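Side-chain contacts in cytochrome c'' (Methylophilus methylotrophus, PDB 1GU2), which probably carries electrons by means of a heme c that is covalently attached and bound through its iron by two axial histidines: residues Glu6-Lys11 and Lys87-Phe92; Lys80-Ile85 and Asn111-Leu116; Lys94-Asn97 and Ala102-Ser105. All coordinates share one frame; numbering follows the deposited sequence.

Interaction 1 of 3, residues Glu6-Lys11 and Lys87-Phe92; sequences EKLVYK and KVEDEF. With HEC (heme c), chain C.
With CG trans to N (chi1 179°) and every later bond extended, Lys11 reaches out full length, while Glu89 swings CG to the side of its own N (chi1 -62°) and then runs straight, so the two long chains reach for each other from opposite directions. They bridge two helices of this c-type cytochrome fold, 2-19 and 85-100, whose short segments here lie 12.6 Å apart at their axes and make an angle of 61°. With the backbones this far apart, side chains alone make the contact. The ammonium meets both carboxylate oxygens unequally: Lys11 NZ gives Glu89 OE2 a hydrogen bond of 2.9 Å on its syn lone pair, and Lys11 NZ to Glu89 OE1, at 3.1 Å, is a weak second. The last methylene comes close as well, with Lys11 CE 3.3 Å from Glu89 OE2. Gripping both oxygens, the salt bridge is likely to limit rotation of the carboxylate. Leu8 completes the setting, crossing the Glu89 chain at a slant with its CD2 3.6 Å from Glu89 CD, so one apolar branch lies against CG and CD of Glu89, behind the charged oxygens. Its other branch turns to the buried side, where Leu8 CD1 is 4.2 Å from Val88 CG1; Phe82 touches both residues there, and Ile113 of helix 106-118 also packs on Leu8. Helix 85-100 turns another side to the heme: heme CMA sits above one face of the Phe92 ring, displaced toward its rim, Val88 CG2 lies 3.7 Å from propionate oxygen O2A, and Glu91 CB stands 3.5 Å from its partner oxygen O1A.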
loop_
_atom_site.group_PDB
_atom_site.type_symbol
_atom_site.label_atom_id
_atom_site.label_comp_id
_atom_site.label_asym_id
_atom_site.label_seq_id
_atom_site.Cartn_x
_atom_site.Cartn_y
_atom_site.Cartn_z
ATOM N N GLU A 6 6.779 6.064 8.159
ATOM C CA GLU A 6 7.742 6.970 7.570
ATOM C C GLU A 6 9.123 6.316 7.450
ATOM O O GLU A 6 9.799 6.445 6.427
ATOM C CB GLU A 6 7.807 8.263 8.400
ATOM C CG GLU A 6 8.686 9.327 7.784
ATOM C CD GLU A 6 8.907 10.549 8.647
ATOM O OE1 GLU A 6 9.976 11.221 8.491
ATOM O OE2 GLU A 6 8.014 10.904 9.440
ATOM N N LYS A 7 9.581 5.636 8.496
ATOM C CA LYS A 7 10.888 4.986 8.416
ATOM C C LYS A 7 10.930 3.909 7.337
ATOM O O LYS A 7 11.971 3.706 6.693
ATOM C CB LYS A 7 11.230 4.426 9.799
ATOM C CG LYS A 7 11.542 5.495 10.857
ATOM C CD LYS A 7 12.072 4.889 12.150
ATOM C CE LYS A 7 11.032 3.964 12.792
ATOM N NZ LYS A 7 11.667 3.275 13.973
ATOM N N LEU A 8 9.825 3.200 7.103
ATOM C CA LEU A 8 9.762 2.195 6.026
ATOM C C LEU A 8 9.899 2.861 4.669
ATOM O O LEU A 8 10.506 2.263 3.752
ATOM C CB LEU A 8 8.500 1.363 6.101
ATOM C CG LEU A 8 8.477 0.292 7.210
ATOM C CD1 LEU A 8 7.061 -0.265 7.303
ATOM C CD2 LEU A 8 9.468 -0.816 6.985
ATOM N N VAL A 9 9.391 4.061 4.475
ATOM C CA VAL A 9 9.587 4.719 3.165
ATOM C C VAL A 9 11.065 4.879 2.869
ATOM O O VAL A 9 11.523 4.601 1.773
ATOM C CB VAL A 9 8.878 6.091 3.163
ATOM C CG1 VAL A 9 9.178 6.885 1.872
ATOM C CG2 VAL A 9 7.391 5.955 3.293
ATOM N N TYR A 10 11.898 5.311 3.862
ATOM C CA TYR A 10 13.337 5.427 3.591
ATOM C C TYR A 10 13.987 4.094 3.295
ATOM O O TYR A 10 14.812 3.967 2.396
ATOM C CB TYR A 10 14.155 6.059 4.725
ATOM C CG TYR A 10 13.534 7.376 5.115
ATOM C CD1 TYR A 10 12.893 7.410 6.354
ATOM C CD2 TYR A 10 13.580 8.508 4.305
ATOM C CE1 TYR A 10 12.291 8.574 6.792
ATOM C CE2 TYR A 10 12.971 9.668 4.769
ATOM C CZ TYR A 10 12.344 9.699 6.002
ATOM O OH TYR A 10 11.732 10.869 6.441
ATOM N N LYS A 11 13.614 3.086 4.074
ATOM C CA LYS A 11 14.170 1.751 3.887
ATOM C C LYS A 11 13.910 1.258 2.475
ATOM O O LYS A 11 14.826 0.850 1.745
ATOM C CB LYS A 11 13.609 0.764 4.925
ATOM C CG LYS A 11 14.135 -0.634 4.757
ATOM C CD LYS A 11 13.636 -1.608 5.803
ATOM C CE LYS A 11 14.066 -3.027 5.454
ATOM N NZ LYS A 11 13.713 -3.937 6.621
ATOM N N LYS A 87 6.473 -7.696 12.196
ATOM C CA LYS A 87 5.739 -8.549 11.301
ATOM C C LYS A 87 5.284 -7.861 10.041
ATOM O O LYS A 87 4.977 -8.545 9.069
ATOM C CB LYS A 87 4.480 -9.018 12.054
ATOM C CG LYS A 87 4.644 -10.075 13.115
ATOM C CD LYS A 87 3.317 -10.206 13.855
ATOM C CE LYS A 87 3.428 -9.934 15.337
ATOM N NZ LYS A 87 4.795 -10.063 15.950
ATOM N N VAL A 88 5.172 -6.527 10.015
ATOM C CA VAL A 88 4.403 -5.916 8.936
ATOM C C VAL A 88 5.109 -6.026 7.600
ATOM O O VAL A 88 4.482 -6.088 6.560
ATOM C CB VAL A 88 4.062 -4.456 9.281
ATOM C CG1 VAL A 88 5.336 -3.595 9.280
ATOM C CG2 VAL A 88 3.003 -3.920 8.321
ATOM N N GLU A 89 6.444 -6.037 7.551
ATOM C CA GLU A 89 7.132 -6.191 6.266
ATOM C C GLU A 89 6.846 -7.551 5.666
ATOM O O GLU A 89 6.572 -7.654 4.472
ATOM C CB GLU A 89 8.627 -5.941 6.416
ATOM C CG GLU A 89 8.937 -4.527 6.887
ATOM C CD GLU A 89 10.414 -4.276 6.897
ATOM O OE1 GLU A 89 10.968 -4.315 8.030
ATOM O OE2 GLU A 89 10.948 -4.092 5.807
ATOM N N ASP A 90 6.903 -8.611 6.472
ATOM C CA ASP A 90 6.569 -9.949 5.991
ATOM C C ASP A 90 5.112 -10.007 5.599
ATOM O O ASP A 90 4.740 -10.645 4.609
ATOM C CB ASP A 90 6.911 -10.939 7.121
ATOM C CG ASP A 90 8.364 -11.021 7.506
ATOM O OD1 ASP A 90 9.216 -10.747 6.620
ATOM O OD2 ASP A 90 8.683 -11.382 8.690
ATOM N N GLU A 91 4.236 -9.382 6.377
ATOM C CA GLU A 91 2.795 -9.431 6.040
ATOM C C GLU A 91 2.518 -8.716 4.731
ATOM O O GLU A 91 1.673 -9.171 3.952
ATOM C CB GLU A 91 1.958 -8.843 7.198
ATOM C CG GLU A 91 2.085 -9.667 8.448
ATOM C CD GLU A 91 1.372 -11.010 8.454
ATOM O OE1 GLU A 91 0.464 -11.243 7.617
ATOM O OE2 GLU A 91 1.750 -11.833 9.333
ATOM N N PHE A 92 3.191 -7.604 4.455
ATOM C CA PHE A 92 2.967 -6.884 3.205
ATOM C C PHE A 92 3.473 -7.692 2.018
ATOM O O PHE A 92 2.825 -7.772 0.984
ATOM C CB PHE A 92 3.636 -5.510 3.267
ATOM C CG PHE A 92 3.255 -4.490 2.187
ATOM C CD1 PHE A 92 2.208 -4.606 1.337
ATOM C CD2 PHE A 92 3.988 -3.333 2.087
ATOM C CE1 PHE A 92 1.841 -3.647 0.419
ATOM C CE2 PHE A 92 3.682 -2.324 1.192
ATOM C CZ PHE A 92 2.607 -2.489 0.355
HETATM FE FE HEC C . -5.061 -5.097 0.986
HETATM C CHA HEC C . -4.500 -5.511 4.338
HETATM C CHB HEC C . -2.425 -2.937 0.829
HETATM C CHC HEC C . -5.323 -5.084 -2.440
HETATM C CHD HEC C . -7.921 -6.977 1.231
HETATM N NA HEC C . -3.773 -4.320 2.310
HETATM C C1A HEC C . -3.674 -4.617 3.680
HETATM C C2A HEC C . -2.588 -3.877 4.260
HETATM C C3A HEC C . -2.042 -3.121 3.292
HETATM C C4A HEC C . -2.748 -3.423 2.071
HETATM C CMA HEC C . -0.848 -2.139 3.400
HETATM C CAA HEC C . -2.164 -3.957 5.737
HETATM C CBA HEC C . -1.059 -5.003 5.974
HETATM C CGA HEC C . -0.667 -5.094 7.409
HETATM O O1A HEC C . -0.278 -6.198 7.849
HETATM O O2A HEC C . -0.725 -4.098 8.148
HETATM N NB HEC C . -4.055 -4.200 -0.502
HETATM C C1B HEC C . -2.980 -3.365 -0.381
HETATM C C2B HEC C . -2.477 -3.025 -1.706
HETATM C C3B HEC C . -3.272 -3.650 -2.618
HETATM C C4B HEC C . -4.276 -4.362 -1.860
HETATM C CMB HEC C . -1.260 -2.130 -2.000
HETATM C CAB HEC C . -3.207 -3.626 -4.163
HETATM C CBB HEC C . -1.865 -4.145 -4.676
HETATM N NC HEC C . -6.365 -5.863 -0.329
HETATM C C1C HEC C . -6.322 -5.717 -1.717
HETATM C C2C HEC C . -7.512 -6.300 -2.298
HETATM C C3C HEC C . -8.258 -6.813 -1.274
HETATM C C4C HEC C . -7.546 -6.555 -0.054
HETATM C CMC HEC C . -7.805 -6.234 -3.811
HETATM C CAC HEC C . -9.646 -7.455 -1.295
HETATM C CBC HEC C . -9.724 -8.687 -2.190
HETATM N ND HEC C . -6.004 -6.034 2.470
HETATM C C1D HEC C . -7.172 -6.802 2.371
HETATM C C2D HEC C . -7.423 -7.476 3.617
HETATM C C3D HEC C . -6.363 -7.215 4.439
HETATM C C4D HEC C . -5.550 -6.219 3.776
HETATM C CMD HEC C . -8.643 -8.364 3.922
HETATM C CAD HEC C . -6.072 -7.909 5.794
HETATM C CBD HEC C . -6.982 -7.399 6.939
HETATM C CGD HEC C . -6.418 -6.210 7.689
HETATM O O1D HEC C . -7.179 -5.445 8.350
HETATM O O2D HEC C . -5.175 -6.010 7.667
#

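Interaction 2 of 3, residues Lys80-Ile85 and Asn111-Leu116; sequences KRFTDI and NFIAYL. With HEC (heme c), chain C.
Arg81 and Phe82, neighbours in the loop before helix 85-100, serve different partners in the helical heme-binding core of the cytochrome c fold: the first takes a heme propionate, the second meets Ile113 and Leu116 of helix 106-118. Arg81 bends at chi2 (-60°) and presents its guanidinium edge-on, in plane with the carboxylate carbon CGD. Two hydrogen bonds form a matched pair, Arg81 NH1 to O1D of the heme at 3.0 Å and Arg81 NH2 to heme O2D at 2.9 Å, bent to 157° and 158°. Arg81 NE is held by the backbone oxygen of Pro72 and NH1 also by that of Pro71, which is likely to limit the group's rotation. An alanine here removes the guanidinium, and the propionate carboxylate would probably be left without its charged mate and set free to turn. Phe82 follows, its ring directed at the helix. Ile113 CD1 approaches Phe82 CE2 obliquely at 4.0 Å, whereas Leu116 CD1 lies in the ring plane at the edge, 4.0 Å from Phe82 CE1. Phe112 carries the layer on to the heme: Leu116 CG covers one face of its ring, and on the opposite face heme CMB lies 3.9 Å from Phe112 CE1.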
loop_
_atom_site.group_PDB
_atom_site.type_symbol
_atom_site.label_atom_id
_atom_site.label_comp_id
_atom_site.label_asym_id
_atom_site.label_seq_id
_atom_site.Cartn_x
_atom_site.Cartn_y
_atom_site.Cartn_z
ATOM N N LYS A 80 -2.775 1.864 14.446
ATOM C CA LYS A 80 -2.232 0.494 14.530
ATOM C C LYS A 80 -1.477 0.061 13.276
ATOM O O LYS A 80 -0.585 -0.806 13.338
ATOM C CB LYS A 80 -3.340 -0.514 14.785
ATOM C CG LYS A 80 -4.117 -0.233 16.080
ATOM C CD LYS A 80 -5.083 -1.395 16.370
ATOM C CE LYS A 80 -5.783 -1.112 17.683
ATOM N NZ LYS A 80 -4.962 -1.422 18.884
ATOM N N ARG A 81 -1.793 0.650 12.124
ATOM C CA ARG A 81 -1.062 0.261 10.912
ATOM C C ARG A 81 0.420 0.545 11.015
ATOM O O ARG A 81 0.812 1.698 11.308
ATOM C CB ARG A 81 -1.658 0.967 9.683
ATOM C CG ARG A 81 -3.102 0.583 9.321
ATOM C CD ARG A 81 -3.216 -0.904 9.014
ATOM N NE ARG A 81 -4.557 -1.206 8.529
ATOM C CZ ARG A 81 -4.993 -2.446 8.383
ATOM N NH1 ARG A 81 -6.218 -2.625 7.917
ATOM N NH2 ARG A 81 -4.224 -3.478 8.703
ATOM N N PHE A 82 1.239 -0.464 10.801
ATOM C CA PHE A 82 2.702 -0.441 10.836
ATOM C C PHE A 82 3.285 -0.424 12.240
ATOM O O PHE A 82 4.534 -0.429 12.376
ATOM C CB PHE A 82 3.336 0.649 9.967
ATOM C CG PHE A 82 2.868 0.631 8.524
ATOM C CD1 PHE A 82 1.840 1.480 8.099
ATOM C CD2 PHE A 82 3.424 -0.243 7.614
ATOM C CE1 PHE A 82 1.385 1.448 6.788
ATOM C CE2 PHE A 82 2.984 -0.288 6.310
ATOM C CZ PHE A 82 1.918 0.524 5.885
ATOM N N THR A 83 2.472 -0.492 13.317
ATOM C CA THR A 83 3.070 -0.549 14.654
ATOM C C THR A 83 3.743 -1.878 14.934
ATOM O O THR A 83 4.726 -1.896 15.714
ATOM C CB THR A 83 2.006 -0.218 15.700
ATOM O OG1 THR A 83 1.585 1.137 15.436
ATOM C CG2 THR A 83 2.595 -0.321 17.113
ATOM N N ASP A 84 3.220 -2.926 14.355
ATOM C CA ASP A 84 3.670 -4.290 14.511
ATOM C C ASP A 84 4.868 -4.487 13.592
ATOM O O ASP A 84 4.897 -5.265 12.669
ATOM C CB ASP A 84 2.600 -5.302 14.202
ATOM C CG ASP A 84 1.970 -5.177 12.845
ATOM O OD1 ASP A 84 1.959 -4.102 12.238
ATOM O OD2 ASP A 84 1.404 -6.216 12.355
ATOM N N ILE A 85 5.908 -3.686 13.914
ATOM C CA ILE A 85 6.977 -3.596 12.931
ATOM C C ILE A 85 7.770 -4.906 12.721
ATOM O O ILE A 85 8.340 -5.105 11.643
ATOM C CB ILE A 85 7.929 -2.409 13.217
ATOM C CG1 ILE A 85 8.963 -2.116 12.136
ATOM C CG2 ILE A 85 8.639 -2.590 14.520
ATOM C CD1 ILE A 85 8.417 -1.986 10.702
ATOM N N ASN A 111 6.654 4.127 -2.739
ATOM C CA ASN A 111 5.718 5.076 -3.284
ATOM C C ASN A 111 4.348 4.938 -2.616
ATOM O O ASN A 111 3.682 5.940 -2.324
ATOM C CB ASN A 111 5.520 4.871 -4.809
ATOM C CG ASN A 111 6.694 5.290 -5.665
ATOM O OD1 ASN A 111 7.596 5.997 -5.200
ATOM N ND2 ASN A 111 6.662 4.873 -6.924
ATOM N N PHE A 112 3.918 3.697 -2.374
ATOM C CA PHE A 112 2.617 3.468 -1.776
ATOM C C PHE A 112 2.566 3.937 -0.325
ATOM O O PHE A 112 1.601 4.578 0.064
ATOM C CB PHE A 112 2.248 1.986 -1.903
ATOM C CG PHE A 112 0.927 1.701 -1.207
ATOM C CD1 PHE A 112 0.877 0.906 -0.083
ATOM C CD2 PHE A 112 -0.229 2.261 -1.722
ATOM C CE1 PHE A 112 -0.330 0.656 0.545
ATOM C CE2 PHE A 112 -1.428 2.062 -1.103
ATOM C CZ PHE A 112 -1.454 1.262 0.019
ATOM N N ILE A 113 3.587 3.624 0.477
ATOM C CA ILE A 113 3.568 4.045 1.871
ATOM C C ILE A 113 3.695 5.553 1.956
ATOM O O ILE A 113 3.017 6.193 2.778
ATOM C CB ILE A 113 4.602 3.271 2.719
ATOM C CG1 ILE A 113 4.378 1.755 2.667
ATOM C CG2 ILE A 113 4.596 3.821 4.136
ATOM C CD1 ILE A 113 5.453 0.923 3.343
ATOM N N ALA A 114 4.469 6.180 1.090
ATOM C CA ALA A 114 4.567 7.630 1.059
ATOM C C ALA A 114 3.215 8.196 0.728
ATOM O O ALA A 114 2.754 9.156 1.337
ATOM C CB ALA A 114 5.612 8.068 0.045
ATOM N N TYR A 115 2.507 7.604 -0.225
ATOM C CA TYR A 115 1.123 8.053 -0.538
ATOM C C TYR A 115 0.228 7.909 0.683
ATOM O O TYR A 115 -0.565 8.802 1.044
ATOM C CB TYR A 115 0.616 7.262 -1.772
ATOM C CG TYR A 115 -0.893 7.357 -1.902
ATOM C CD1 TYR A 115 -1.495 8.585 -2.122
ATOM C CD2 TYR A 115 -1.718 6.243 -1.781
ATOM C CE1 TYR A 115 -2.891 8.644 -2.236
ATOM C CE2 TYR A 115 -3.107 6.278 -1.887
ATOM C CZ TYR A 115 -3.652 7.516 -2.127
ATOM O OH TYR A 115 -5.009 7.634 -2.193
ATOM N N LEU A 116 0.289 6.785 1.408
ATOM C CA LEU A 116 -0.510 6.612 2.641
ATOM C C LEU A 116 -0.254 7.738 3.650
ATOM O O LEU A 116 -1.233 8.128 4.351
ATOM C CB LEU A 116 -0.217 5.293 3.303
ATOM C CG LEU A 116 -0.693 4.012 2.627
ATOM C CD1 LEU A 116 -0.357 2.813 3.511
ATOM C CD2 LEU A 116 -2.171 4.008 2.327
HETATM FE FE HEC C . -5.061 -5.097 0.986
HETATM C CHA HEC C . -4.500 -5.511 4.338
HETATM C CHB HEC C . -2.425 -2.937 0.829
HETATM C CHC HEC C . -5.323 -5.084 -2.440
HETATM C CHD HEC C . -7.921 -6.977 1.231
HETATM N NA HEC C . -3.773 -4.320 2.310
HETATM C C1A HEC C . -3.674 -4.617 3.680
HETATM C C2A HEC C . -2.588 -3.877 4.260
HETATM C C3A HEC C . -2.042 -3.121 3.292
HETATM C C4A HEC C . -2.748 -3.423 2.071
HETATM C CMA HEC C . -0.848 -2.139 3.400
HETATM C CAA HEC C . -2.164 -3.957 5.737
HETATM C CBA HEC C . -1.059 -5.003 5.974
HETATM C CGA HEC C . -0.667 -5.094 7.409
HETATM O O1A HEC C . -0.278 -6.198 7.849
HETATM O O2A HEC C . -0.725 -4.098 8.148
HETATM N NB HEC C . -4.055 -4.200 -0.502
HETATM C C1B HEC C . -2.980 -3.365 -0.381
HETATM C C2B HEC C . -2.477 -3.025 -1.706
HETATM C C3B HEC C . -3.272 -3.650 -2.618
HETATM C C4B HEC C . -4.276 -4.362 -1.860
HETATM C CMB HEC C . -1.260 -2.130 -2.000
HETATM C CAB HEC C . -3.207 -3.626 -4.163
HETATM C CBB HEC C . -1.865 -4.145 -4.676
HETATM N NC HEC C . -6.365 -5.863 -0.329
HETATM C C1C HEC C . -6.322 -5.717 -1.717
HETATM C C2C HEC C . -7.512 -6.300 -2.298
HETATM C C3C HEC C . -8.258 -6.813 -1.274
HETATM C C4C HEC C . -7.546 -6.555 -0.054
HETATM C CMC HEC C . -7.805 -6.234 -3.811
HETATM C CAC HEC C . -9.646 -7.455 -1.295
HETATM C CBC HEC C . -9.724 -8.687 -2.190
HETATM N ND HEC C . -6.004 -6.034 2.470
HETATM C C1D HEC C . -7.172 -6.802 2.371
HETATM C C2D HEC C . -7.423 -7.476 3.617
HETATM C C3D HEC C . -6.363 -7.215 4.439
HETATM C C4D HEC C . -5.550 -6.219 3.776
HETATM C CMD HEC C . -8.643 -8.364 3.922
HETATM C CAD HEC C . -6.072 -7.909 5.794
HETATM C CBD HEC C . -6.982 -7.399 6.939
HETATM C CGD HEC C . -6.418 -6.210 7.689
HETATM O O1D HEC C . -7.179 -5.445 8.350
HETATM O O2D HEC C . -5.175 -6.010 7.667
#

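Interaction 3 of 3, residues Lys94-Asn97 and Ala102-Ser105; sequences KHCN and ADCS. With HEC (heme c), chain C.
A disulfide ties the C-terminal part of the helix that carries an axial heme ligand to the loop after it: Cys96, next in sequence to His95, is joined to Cys104 by SG to SG at 2.1 Å. Its chi3 of -97° makes it left-handed and close to the relaxed right angle. In both cysteines SG lies anti to the carbonyl carbon (chi1 -70° for Cys96, -60° for Cys104). The loop is thereby drawn in closely, with Cys96 CB only 3.2 Å from Cys104 N. Two acceptors also come close, Cys96 O and Ala102 O at 3.1 Å, and no hydrogen bond joins the segments. Asn97 lies over the peptide joining Ala102 and Asp103: Asn97 OD1 is 3.4 Å from Ala102 CA, and Asn97 ND2 is 3.5 Å from Asp103 N, while its amide hydrogen bond goes to Thr93 O one turn back. Asp103 spreads its oxygens, OD2 bonded to Thr93 OG1 and OD1 in a salt bridge with Lys109, so the loop is tied to both flanking helices; OD1 also receives a weak bond from Cys104 N. Ser105 occupies the N-cap position of helix 106-118. On the heme side His95 NE2 binds the iron at 2.0 Å. The imidazole plane runs along the line from CHB to CHD, between the pyrrole nitrogens: His95 CD2 stands 3.0 Å from heme NA and His95 CE1 3.0 Å from heme ND. The other axial ligand is His53 of the CXXCH heme-attachment motif, whose Cys49 and Cys52 hold the heme covalently; this is the bis-histidine site of a c-type heme, here with a disulfide beside one ligand.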
loop_
_atom_site.group_PDB
_atom_site.type_symbol
_atom_site.label_atom_id
_atom_site.label_comp_id
_atom_site.label_asym_id
_atom_site.label_seq_id
_atom_site.Cartn_x
_atom_site.Cartn_y
_atom_site.Cartn_z
ATOM N N LYS A 94 3.554 -11.005 1.940
ATOM C CA LYS A 94 2.546 -12.075 1.753
ATOM C C LYS A 94 1.327 -11.524 1.030
ATOM O O LYS A 94 0.765 -12.147 0.130
ATOM C CB LYS A 94 2.179 -12.709 3.070
ATOM C CG LYS A 94 3.274 -13.581 3.693
ATOM C CD LYS A 94 2.779 -14.065 5.098
ATOM C CE LYS A 94 3.742 -14.898 5.885
ATOM N NZ LYS A 94 3.315 -14.948 7.331
ATOM N N HIS A 95 0.877 -10.318 1.418
ATOM C CA HIS A 95 -0.337 -9.740 0.802
ATOM C C HIS A 95 -0.140 -9.403 -0.657
ATOM O O HIS A 95 -1.005 -9.666 -1.484
ATOM C CB HIS A 95 -0.733 -8.492 1.601
ATOM C CG HIS A 95 -2.087 -7.951 1.272
ATOM N ND1 HIS A 95 -3.232 -8.733 1.229
ATOM C CD2 HIS A 95 -2.511 -6.701 1.017
ATOM C CE1 HIS A 95 -4.283 -7.974 0.968
ATOM N NE2 HIS A 95 -3.871 -6.707 0.835
ATOM N N CYS A 96 0.993 -8.820 -1.007
ATOM C CA CYS A 96 1.292 -8.586 -2.416
ATOM C C CYS A 96 1.277 -9.888 -3.200
ATOM O O CYS A 96 0.700 -9.985 -4.282
ATOM C CB CYS A 96 2.674 -7.909 -2.560
ATOM S SG CYS A 96 2.729 -6.185 -1.966
ATOM N N ASN A 97 1.907 -10.928 -2.648
ATOM C CA ASN A 97 1.866 -12.238 -3.296
ATOM C C ASN A 97 0.460 -12.756 -3.497
ATOM O O ASN A 97 0.129 -13.290 -4.557
ATOM C CB ASN A 97 2.676 -13.274 -2.474
ATOM C CG ASN A 97 4.139 -13.255 -2.848
ATOM O OD1 ASN A 97 4.540 -13.900 -3.837
ATOM N ND2 ASN A 97 4.971 -12.544 -2.158
ATOM N N ALA A 102 2.948 -12.053 -6.814
ATOM C CA ALA A 102 4.346 -11.871 -6.516
ATOM C C ALA A 102 4.482 -10.671 -5.578
ATOM O O ALA A 102 3.551 -9.877 -5.439
ATOM C CB ALA A 102 5.138 -11.603 -7.792
ATOM N N ASP A 103 5.655 -10.522 -4.986
ATOM C CA ASP A 103 5.850 -9.384 -4.062
ATOM C C ASP A 103 5.744 -8.084 -4.860
ATOM O O ASP A 103 6.017 -7.979 -6.053
ATOM C CB ASP A 103 7.176 -9.498 -3.338
ATOM C CG ASP A 103 7.256 -8.730 -2.023
ATOM O OD1 ASP A 103 6.319 -8.019 -1.674
ATOM O OD2 ASP A 103 8.274 -8.820 -1.304
ATOM N N CYS A 104 5.353 -7.024 -4.136
ATOM C CA CYS A 104 5.452 -5.673 -4.739
ATOM C C CYS A 104 6.919 -5.311 -4.778
ATOM O O CYS A 104 7.727 -5.808 -3.940
ATOM C CB CYS A 104 4.647 -4.696 -3.870
ATOM S SG CYS A 104 2.862 -5.059 -3.687
ATOM N N SER A 105 7.305 -4.455 -5.726
ATOM C CA SER A 105 8.739 -4.055 -5.793
ATOM C C SER A 105 9.065 -3.046 -4.716
ATOM O O SER A 105 8.159 -2.384 -4.161
ATOM C CB SER A 105 9.074 -3.512 -7.149
ATOM O OG SER A 105 8.695 -2.142 -7.297
HETATM FE FE HEC C . -5.061 -5.097 0.986
HETATM C CHA HEC C . -4.500 -5.511 4.338
HETATM C CHB HEC C . -2.425 -2.937 0.829
HETATM C CHC HEC C . -5.323 -5.084 -2.440
HETATM C CHD HEC C . -7.921 -6.977 1.231
HETATM N NA HEC C . -3.773 -4.320 2.310
HETATM C C1A HEC C . -3.674 -4.617 3.680
HETATM C C2A HEC C . -2.588 -3.877 4.260
HETATM C C3A HEC C . -2.042 -3.121 3.292
HETATM C C4A HEC C . -2.748 -3.423 2.071
HETATM C CMA HEC C . -0.848 -2.139 3.400
HETATM C CAA HEC C . -2.164 -3.957 5.737
HETATM C CBA HEC C . -1.059 -5.003 5.974
HETATM C CGA HEC C . -0.667 -5.094 7.409
HETATM O O1A HEC C . -0.278 -6.198 7.849
HETATM O O2A HEC C . -0.725 -4.098 8.148
HETATM N NB HEC C . -4.055 -4.200 -0.502
HETATM C C1B HEC C . -2.980 -3.365 -0.381
HETATM C C2B HEC C . -2.477 -3.025 -1.706
HETATM C C3B HEC C . -3.272 -3.650 -2.618
HETATM C C4B HEC C . -4.276 -4.362 -1.860
HETATM C CMB HEC C . -1.260 -2.130 -2.000
HETATM C CAB HEC C . -3.207 -3.626 -4.163
HETATM C CBB HEC C . -1.865 -4.145 -4.676
HETATM N NC HEC C . -6.365 -5.863 -0.329
HETATM C C1C HEC C . -6.322 -5.717 -1.717
HETATM C C2C HEC C . -7.512 -6.300 -2.298
HETATM C C3C HEC C . -8.258 -6.813 -1.274
HETATM C C4C HEC C . -7.546 -6.555 -0.054
HETATM C CMC HEC C . -7.805 -6.234 -3.811
HETATM C CAC HEC C . -9.646 -7.455 -1.295
HETATM C CBC HEC C . -9.724 -8.687 -2.190
HETATM N ND HEC C . -6.004 -6.034 2.470
HETATM C C1D HEC C . -7.172 -6.802 2.371
HETATM C C2D HEC C . -7.423 -7.476 3.617
HETATM C C3D HEC C . -6.363 -7.215 4.439
HETATM C C4D HEC C . -5.550 -6.219 3.776
HETATM C CMD HEC C . -8.643 -8.364 3.922
HETATM C CAD HEC C . -6.072 -7.909 5.794
HETATM C CBD HEC C . -6.982 -7.399 6.939
HETATM C CGD HEC C . -6.418 -6.210 7.689
HETATM O O1D HEC C . -7.179 -5.445 8.350
HETATM O O2D HEC C . -5.175 -6.010 7.667
#

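Interaction 2 is wholly buried and apolar between its segments, whereas interactions 1 and 3 are partly buried, the first adding a salt bridge at its outer rim and the third a covalent bond. Interactions 1 and 2 touch directly: Leu8 CD1 and Val88 CG2 are 3.7 and 3.8 Å from Phe82 CD2, and Val9 CG2 is 3.6 Å from Ile113 CG2, so helices 2-19, 85-100 and 106-118 share one core. Interactions 1 and 3 both use helix 85-100, at successive stretches. All three reach the heme differently: apolar and propionate-side contacts in interaction 1; an arginine on a propionate, with Phe112 against a methyl, in interaction 2; the iron itself in interaction 3.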